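Long-range contacts in putative oxidoreductase (Magnetospirillum magnetotacticum, PDB 3C1A), which probably works as an NAD(P)-dependent oxidoreductase of the GFO/IDH/MocA family, though its substrate is not established: residues G120-V125 and G289-P294; L130-W135 and E277-R282. One frame throughout, in Å; residues are numbered along the deposited sequence.

Contact 1. Residues G120-V125 and G289-P294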
loop_
_atom_site.group_PDB
_atom_site.type_symbol
_atom_site.label_atom_id
_atom_site.label_comp_id
_atom_site.label_asym_id
_atom_site.label_seq_id
_atom_site.Cartn_x
_atom_site.Cartn_y
_atom_site.Cartn_z
ATOM N N GLY A 120 -2.183 5.555 22.156
ATOM C CA GLY A 120 -3.495 5.339 21.508
ATOM C C GLY A 120 -3.773 6.028 20.178
ATOM O O GLY A 120 -4.911 5.968 19.697
ATOM N N VAL A 121 -2.769 6.638 19.552
ATOM C CA VAL A 121 -2.954 7.404 18.300
ATOM C C VAL A 121 -3.244 6.472 17.108
ATOM O O VAL A 121 -2.619 5.433 16.946
ATOM C CB VAL A 121 -1.737 8.364 18.004
ATOM C CG1 VAL A 121 -1.706 8.833 16.621
ATOM C CG2 VAL A 121 -1.639 9.545 19.027
HETATM N N MSE A 122 -4.209 6.845 16.281
HETATM C CA MSE A 122 -4.575 6.042 15.127
HETATM C C MSE A 122 -3.485 6.182 14.021
HETATM O O MSE A 122 -3.136 7.292 13.647
HETATM C CB MSE A 122 -5.948 6.481 14.624
HETATM C CG MSE A 122 -6.472 5.564 13.629
HETATM SE SE MSE A 122 -8.087 6.378 12.919
HETATM C CE MSE A 122 -7.445 7.571 11.590
ATOM N N VAL A 123 -2.911 5.048 13.566
ATOM C CA VAL A 123 -1.928 5.022 12.480
ATOM C C VAL A 123 -2.370 4.005 11.443
ATOM O O VAL A 123 -2.545 2.827 11.756
ATOM C CB VAL A 123 -0.468 4.705 13.004
ATOM C CG1 VAL A 123 0.591 4.629 11.827
ATOM C CG2 VAL A 123 -0.102 5.745 14.045
ATOM N N TRP A 124 -2.623 4.481 10.223
ATOM C CA TRP A 124 -2.962 3.621 9.116
ATOM C C TRP A 124 -1.787 3.627 8.173
ATOM O O TRP A 124 -1.098 4.640 8.048
ATOM C CB TRP A 124 -4.191 4.154 8.375
ATOM C CG TRP A 124 -5.513 4.010 9.076
ATOM C CD1 TRP A 124 -5.728 3.757 10.389
ATOM C CD2 TRP A 124 -6.812 4.141 8.481
ATOM N NE1 TRP A 124 -7.088 3.724 10.668
ATOM C CE2 TRP A 124 -7.772 3.932 9.507
ATOM C CE3 TRP A 124 -7.258 4.386 7.195
ATOM C CZ2 TRP A 124 -9.146 3.978 9.269
ATOM C CZ3 TRP A 124 -8.633 4.440 6.972
ATOM C CH2 TRP A 124 -9.542 4.234 7.999
ATOM N N VAL A 125 -1.545 2.491 7.509
ATOM C CA VAL A 125 -0.575 2.457 6.439
ATOM C C VAL A 125 -1.311 2.416 5.072
ATOM O O VAL A 125 -2.272 1.673 4.885
ATOM C CB VAL A 125 0.379 1.307 6.570
ATOM C CG1 VAL A 125 1.343 1.276 5.379
ATOM C CG2 VAL A 125 1.125 1.408 7.928
ATOM N N GLY A 289 -12.361 10.177 7.624
ATOM C CA GLY A 289 -13.579 9.811 8.345
ATOM C C GLY A 289 -13.400 9.118 9.678
ATOM O O GLY A 289 -14.310 9.124 10.507
ATOM N N ALA A 290 -12.237 8.530 9.900
ATOM C CA ALA A 290 -11.965 7.847 11.131
ATOM C C ALA A 290 -11.219 8.723 12.147
ATOM O O ALA A 290 -11.065 8.343 13.310
ATOM C CB ALA A 290 -11.248 6.574 10.831
ATOM N N VAL A 291 -10.783 9.924 11.752
ATOM C CA VAL A 291 -9.848 10.685 12.578
ATOM C C VAL A 291 -10.514 11.000 13.938
ATOM O O VAL A 291 -9.906 10.808 14.981
ATOM C CB VAL A 291 -9.332 11.986 11.834
ATOM C CG1 VAL A 291 -8.739 12.999 12.822
ATOM C CG2 VAL A 291 -8.284 11.620 10.749
ATOM N N ARG A 292 -11.746 11.476 13.885
ATOM C CA ARG A 292 -12.484 11.902 15.067
ATOM C C ARG A 292 -13.238 10.762 15.747
ATOM O O ARG A 292 -13.819 10.958 16.810
ATOM C CB ARG A 292 -13.472 13.001 14.702
ATOM C CG ARG A 292 -12.827 14.211 14.077
ATOM C CD ARG A 292 -13.836 15.218 13.672
ATOM N NE ARG A 292 -13.165 16.408 13.175
ATOM C CZ ARG A 292 -13.715 17.356 12.447
ATOM N NH1 ARG A 292 -14.992 17.310 12.102
ATOM N NH2 ARG A 292 -12.976 18.384 12.071
ATOM N N GLN A 293 -13.234 9.586 15.138
ATOM C CA GLN A 293 -13.827 8.389 15.723
ATOM C C GLN A 293 -12.956 7.215 15.330
ATOM O O GLN A 293 -13.290 6.455 14.412
ATOM C CB GLN A 293 -15.254 8.201 15.234
ATOM C CG GLN A 293 -15.948 7.052 15.946
ATOM C CD GLN A 293 -17.441 6.984 15.654
ATOM O OE1 GLN A 293 -17.914 6.036 15.021
ATOM N NE2 GLN A 293 -18.187 7.983 16.115
ATOM N N PRO A 294 -11.802 7.084 15.996
ATOM C CA PRO A 294 -10.799 6.182 15.488
ATOM C C PRO A 294 -11.205 4.722 15.454
ATOM O O PRO A 294 -12.024 4.294 16.256
ATOM C CB PRO A 294 -9.617 6.381 16.444
ATOM C CG PRO A 294 -9.876 7.678 17.154
ATOM C CD PRO A 294 -11.353 7.762 17.230
#
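Met122, present as selenomethionine, reaches across to Ala290, Val291 and Pro294. CG lies anti to the backbone N (chi1 -170°) and the chain runs straight on to Met122 SE, which comes 3.6 Å from Ala290 O and 3.7 Å from Pro294 CA. A bend at the last torsion (chi3 83°) then swings CE back over the indole of Trp124. Met122 CE sits 4.0 Å above one face of the Trp124 ring, offset toward the rim, and 4.2 Å from Val291 CG2. A long, flexible, apolar side chain suits a place where it must thread between an indole and a backbone turn.

The strand that begins at Val123 is the edge strand of the parallel Rossmann sheet, and the facing residues are the C-terminal end of helix 279-290 and the turn after it. Ala290 points its small CB toward this edge, where it meets Trp124 CZ2 obliquely at 3.7 Å; its size allows the benzo side of the indole to come close. Trp124 NE1 is satisfied by Glu295 O. A 3.1 Å bond from Gln293 N to Ala290 O ties the turn. Pro294 CB lies 3.8 Å from Met122 SE.

Contact 2. Residues L130-W135 and E277-R282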
loop_
_atom_site.group_PDB
_atom_site.type_symbol
_atom_site.label_atom_id
_atom_site.label_comp_id
_atom_site.label_asym_id
_atom_site.label_seq_id
_atom_site.Cartn_x
_atom_site.Cartn_y
_atom_site.Cartn_z
ATOM N N LEU A 130 -5.661 -2.493 -0.415
ATOM C CA LEU A 130 -6.579 -2.787 0.653
ATOM C C LEU A 130 -7.728 -1.775 0.744
ATOM O O LEU A 130 -8.618 -1.959 1.546
ATOM C CB LEU A 130 -5.831 -2.870 1.969
ATOM C CG LEU A 130 -4.698 -3.881 2.005
ATOM C CD1 LEU A 130 -4.154 -3.917 3.403
ATOM C CD2 LEU A 130 -5.183 -5.258 1.606
ATOM N N PHE A 131 -7.676 -0.709 -0.074
ATOM C CA PHE A 131 -8.724 0.291 -0.196
ATOM C C PHE A 131 -9.352 0.254 -1.590
ATOM O O PHE A 131 -10.051 1.177 -1.981
ATOM C CB PHE A 131 -8.121 1.697 0.045
ATOM C CG PHE A 131 -7.580 1.894 1.423
ATOM C CD1 PHE A 131 -8.429 2.202 2.484
ATOM C CD2 PHE A 131 -6.226 1.747 1.680
ATOM C CE1 PHE A 131 -7.930 2.405 3.763
ATOM C CE2 PHE A 131 -5.729 1.962 2.973
ATOM C CZ PHE A 131 -6.588 2.269 4.006
ATOM N N ASN A 132 -9.058 -0.788 -2.365
ATOM C CA ASN A 132 -9.575 -0.910 -3.722
ATOM C C ASN A 132 -10.917 -1.632 -3.687
ATOM O O ASN A 132 -10.996 -2.744 -3.164
ATOM C CB ASN A 132 -8.553 -1.698 -4.549
ATOM C CG ASN A 132 -8.948 -1.833 -6.007
ATOM O OD1 ASN A 132 -10.067 -1.498 -6.403
ATOM N ND2 ASN A 132 -8.043 -2.379 -6.808
ATOM N N PRO A 133 -11.995 -1.024 -4.237
ATOM C CA PRO A 133 -13.249 -1.794 -4.263
ATOM C C PRO A 133 -13.214 -3.180 -4.945
ATOM O O PRO A 133 -13.987 -4.041 -4.583
ATOM C CB PRO A 133 -14.214 -0.858 -5.012
ATOM C CG PRO A 133 -13.664 0.508 -4.712
ATOM C CD PRO A 133 -12.187 0.338 -4.784
ATOM N N ALA A 134 -12.320 -3.392 -5.898
ATOM C CA ALA A 134 -12.190 -4.684 -6.529
ATOM C C ALA A 134 -11.665 -5.757 -5.544
ATOM O O ALA A 134 -12.097 -6.904 -5.607
ATOM C CB ALA A 134 -11.282 -4.569 -7.756
ATOM N N TRP A 135 -10.751 -5.378 -4.636
ATOM C CA TRP A 135 -10.161 -6.294 -3.653
ATOM C C TRP A 135 -11.207 -6.644 -2.604
ATOM O O TRP A 135 -11.371 -7.799 -2.218
ATOM C CB TRP A 135 -8.918 -5.666 -3.004
ATOM C CG TRP A 135 -8.328 -6.533 -1.952
ATOM C CD1 TRP A 135 -8.252 -6.270 -0.637
ATOM C CD2 TRP A 135 -7.730 -7.814 -2.148
ATOM N NE1 TRP A 135 -7.640 -7.311 0.023
ATOM C CE2 TRP A 135 -7.318 -8.276 -0.893
ATOM C CE3 TRP A 135 -7.528 -8.633 -3.270
ATOM C CZ2 TRP A 135 -6.734 -9.511 -0.725
ATOM C CZ3 TRP A 135 -6.937 -9.851 -3.099
ATOM C CH2 TRP A 135 -6.550 -10.286 -1.840
ATOM N N GLU A 277 -15.218 3.754 -7.231
ATOM C CA GLU A 277 -14.440 4.683 -6.432
ATOM C C GLU A 277 -12.970 4.354 -6.597
ATOM O O GLU A 277 -12.577 3.186 -6.581
ATOM C CB GLU A 277 -14.839 4.671 -4.955
ATOM C CG GLU A 277 -14.063 5.698 -4.125
ATOM C CD GLU A 277 -14.529 5.806 -2.689
ATOM O OE1 GLU A 277 -15.086 4.840 -2.162
ATOM O OE2 GLU A 277 -14.353 6.873 -2.077
HETATM N N MSE A 278 -12.149 5.383 -6.786
HETATM C CA MSE A 278 -10.717 5.173 -6.885
HETATM C C MSE A 278 -10.095 4.742 -5.562
HETATM O O MSE A 278 -10.438 5.252 -4.506
HETATM C CB MSE A 278 -10.015 6.389 -7.443
HETATM C CG MSE A 278 -9.836 6.232 -8.932
HETATM SE SE MSE A 278 -8.495 7.435 -9.407
HETATM C CE MSE A 278 -9.426 8.834 -9.227
ATOM N N PRO A 279 -9.208 3.742 -5.603
ATOM C CA PRO A 279 -8.639 3.310 -4.331
ATOM C C PRO A 279 -8.077 4.427 -3.458
ATOM O O PRO A 279 -8.366 4.450 -2.261
ATOM C CB PRO A 279 -7.543 2.324 -4.751
ATOM C CG PRO A 279 -8.031 1.781 -6.066
ATOM C CD PRO A 279 -8.736 2.927 -6.732
ATOM N N LEU A 280 -7.270 5.331 -4.017
ATOM C CA LEU A 280 -6.672 6.386 -3.192
ATOM C C LEU A 280 -7.728 7.332 -2.641
ATOM O O LEU A 280 -7.597 7.845 -1.533
ATOM C CB LEU A 280 -5.597 7.154 -3.953
ATOM C CG LEU A 280 -4.860 8.267 -3.222
ATOM C CD1 LEU A 280 -4.146 7.697 -2.030
ATOM C CD2 LEU A 280 -3.880 8.953 -4.183
ATOM N N THR A 281 -8.756 7.604 -3.425
ATOM C CA THR A 281 -9.848 8.407 -2.933
ATOM C C THR A 281 -10.487 7.716 -1.731
ATOM O O THR A 281 -10.713 8.355 -0.701
ATOM C CB THR A 281 -10.872 8.707 -4.031
ATOM O OG1 THR A 281 -10.232 9.427 -5.099
ATOM C CG2 THR A 281 -12.019 9.501 -3.468
ATOM N N ARG A 282 -10.705 6.401 -1.833
ATOM C CA ARG A 282 -11.231 5.612 -0.729
ATOM C C ARG A 282 -10.379 5.633 0.503
ATOM O O ARG A 282 -10.902 5.800 1.590
ATOM C CB ARG A 282 -11.413 4.168 -1.158
ATOM C CG ARG A 282 -12.210 3.310 -0.178
ATOM C CD ARG A 282 -12.789 2.122 -0.916
ATOM N NE ARG A 282 -13.419 1.207 0.013
ATOM C CZ ARG A 282 -14.724 1.150 0.234
ATOM N NH1 ARG A 282 -15.574 1.951 -0.405
ATOM N NH2 ARG A 282 -15.186 0.273 1.111
#
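Arg282 C lies obliquely to the Phe131 ring; Ala283, Leu286 and Pro298 also touch this phenyl, an apolar group suited to its buried place. At the edge of the Arg282 guanidinium, near its plane, lies Phe131 O, a buried carbonyl without a donor: Arg282 CD approaches it to 3.1 Å, a tight contact, and Pro279 CA makes a C-H...O contact at 3.5 Å. An extended chain with CG anti to the backbone N (chi1 -169°) carries the Arg282 charge past Phe131 to a salt bridge with Glu136 and a weak one from NH1 to Glu277 OE1; Glu277 OE2 also pairs with Arg285.

Two helix starts meet here, 133-140 and 279-290, each opening with a proline, whose missing N-H would have had no acceptor within the helix. Pro133 CD rests 3.4 Å from Glu277 O. Asn132 is an N-cap: its short amide folds back so that OD1 accepts from Ala134 N at 3.0 Å, the donor above the carbonyl plane, while ND2 bonds Gln129. Asn132 CG lies 3.7 Å from Pro279 CG. An alanine here lacks OD1 and ND2, so Ala134 N would probably be left uncapped, Gln129 without this partner, and Pro279 with only the CB contact.

Overall arrangement
From the N terminus the chain first builds the parallel Rossmann sheet, ending at its edge strand 123-126, which supplies one side of contact 1. It passes almost at once into helix 133-140, whose start enters contact 2, and then lays down the mixed sheet of the C-terminal part. On its return it reaches 277-282 and closes contact 2, runs along helix 279-290, and at 289-294 closes contact 1. The smaller loop is thus nested inside the larger. One helix serves both contacts, whose centres are about 18 Å apart, spanning from the Rossmann edge to the start of helix 133-140. They also touch directly, Trp124 CZ3 packing 3.9 Å from Phe131 CE1.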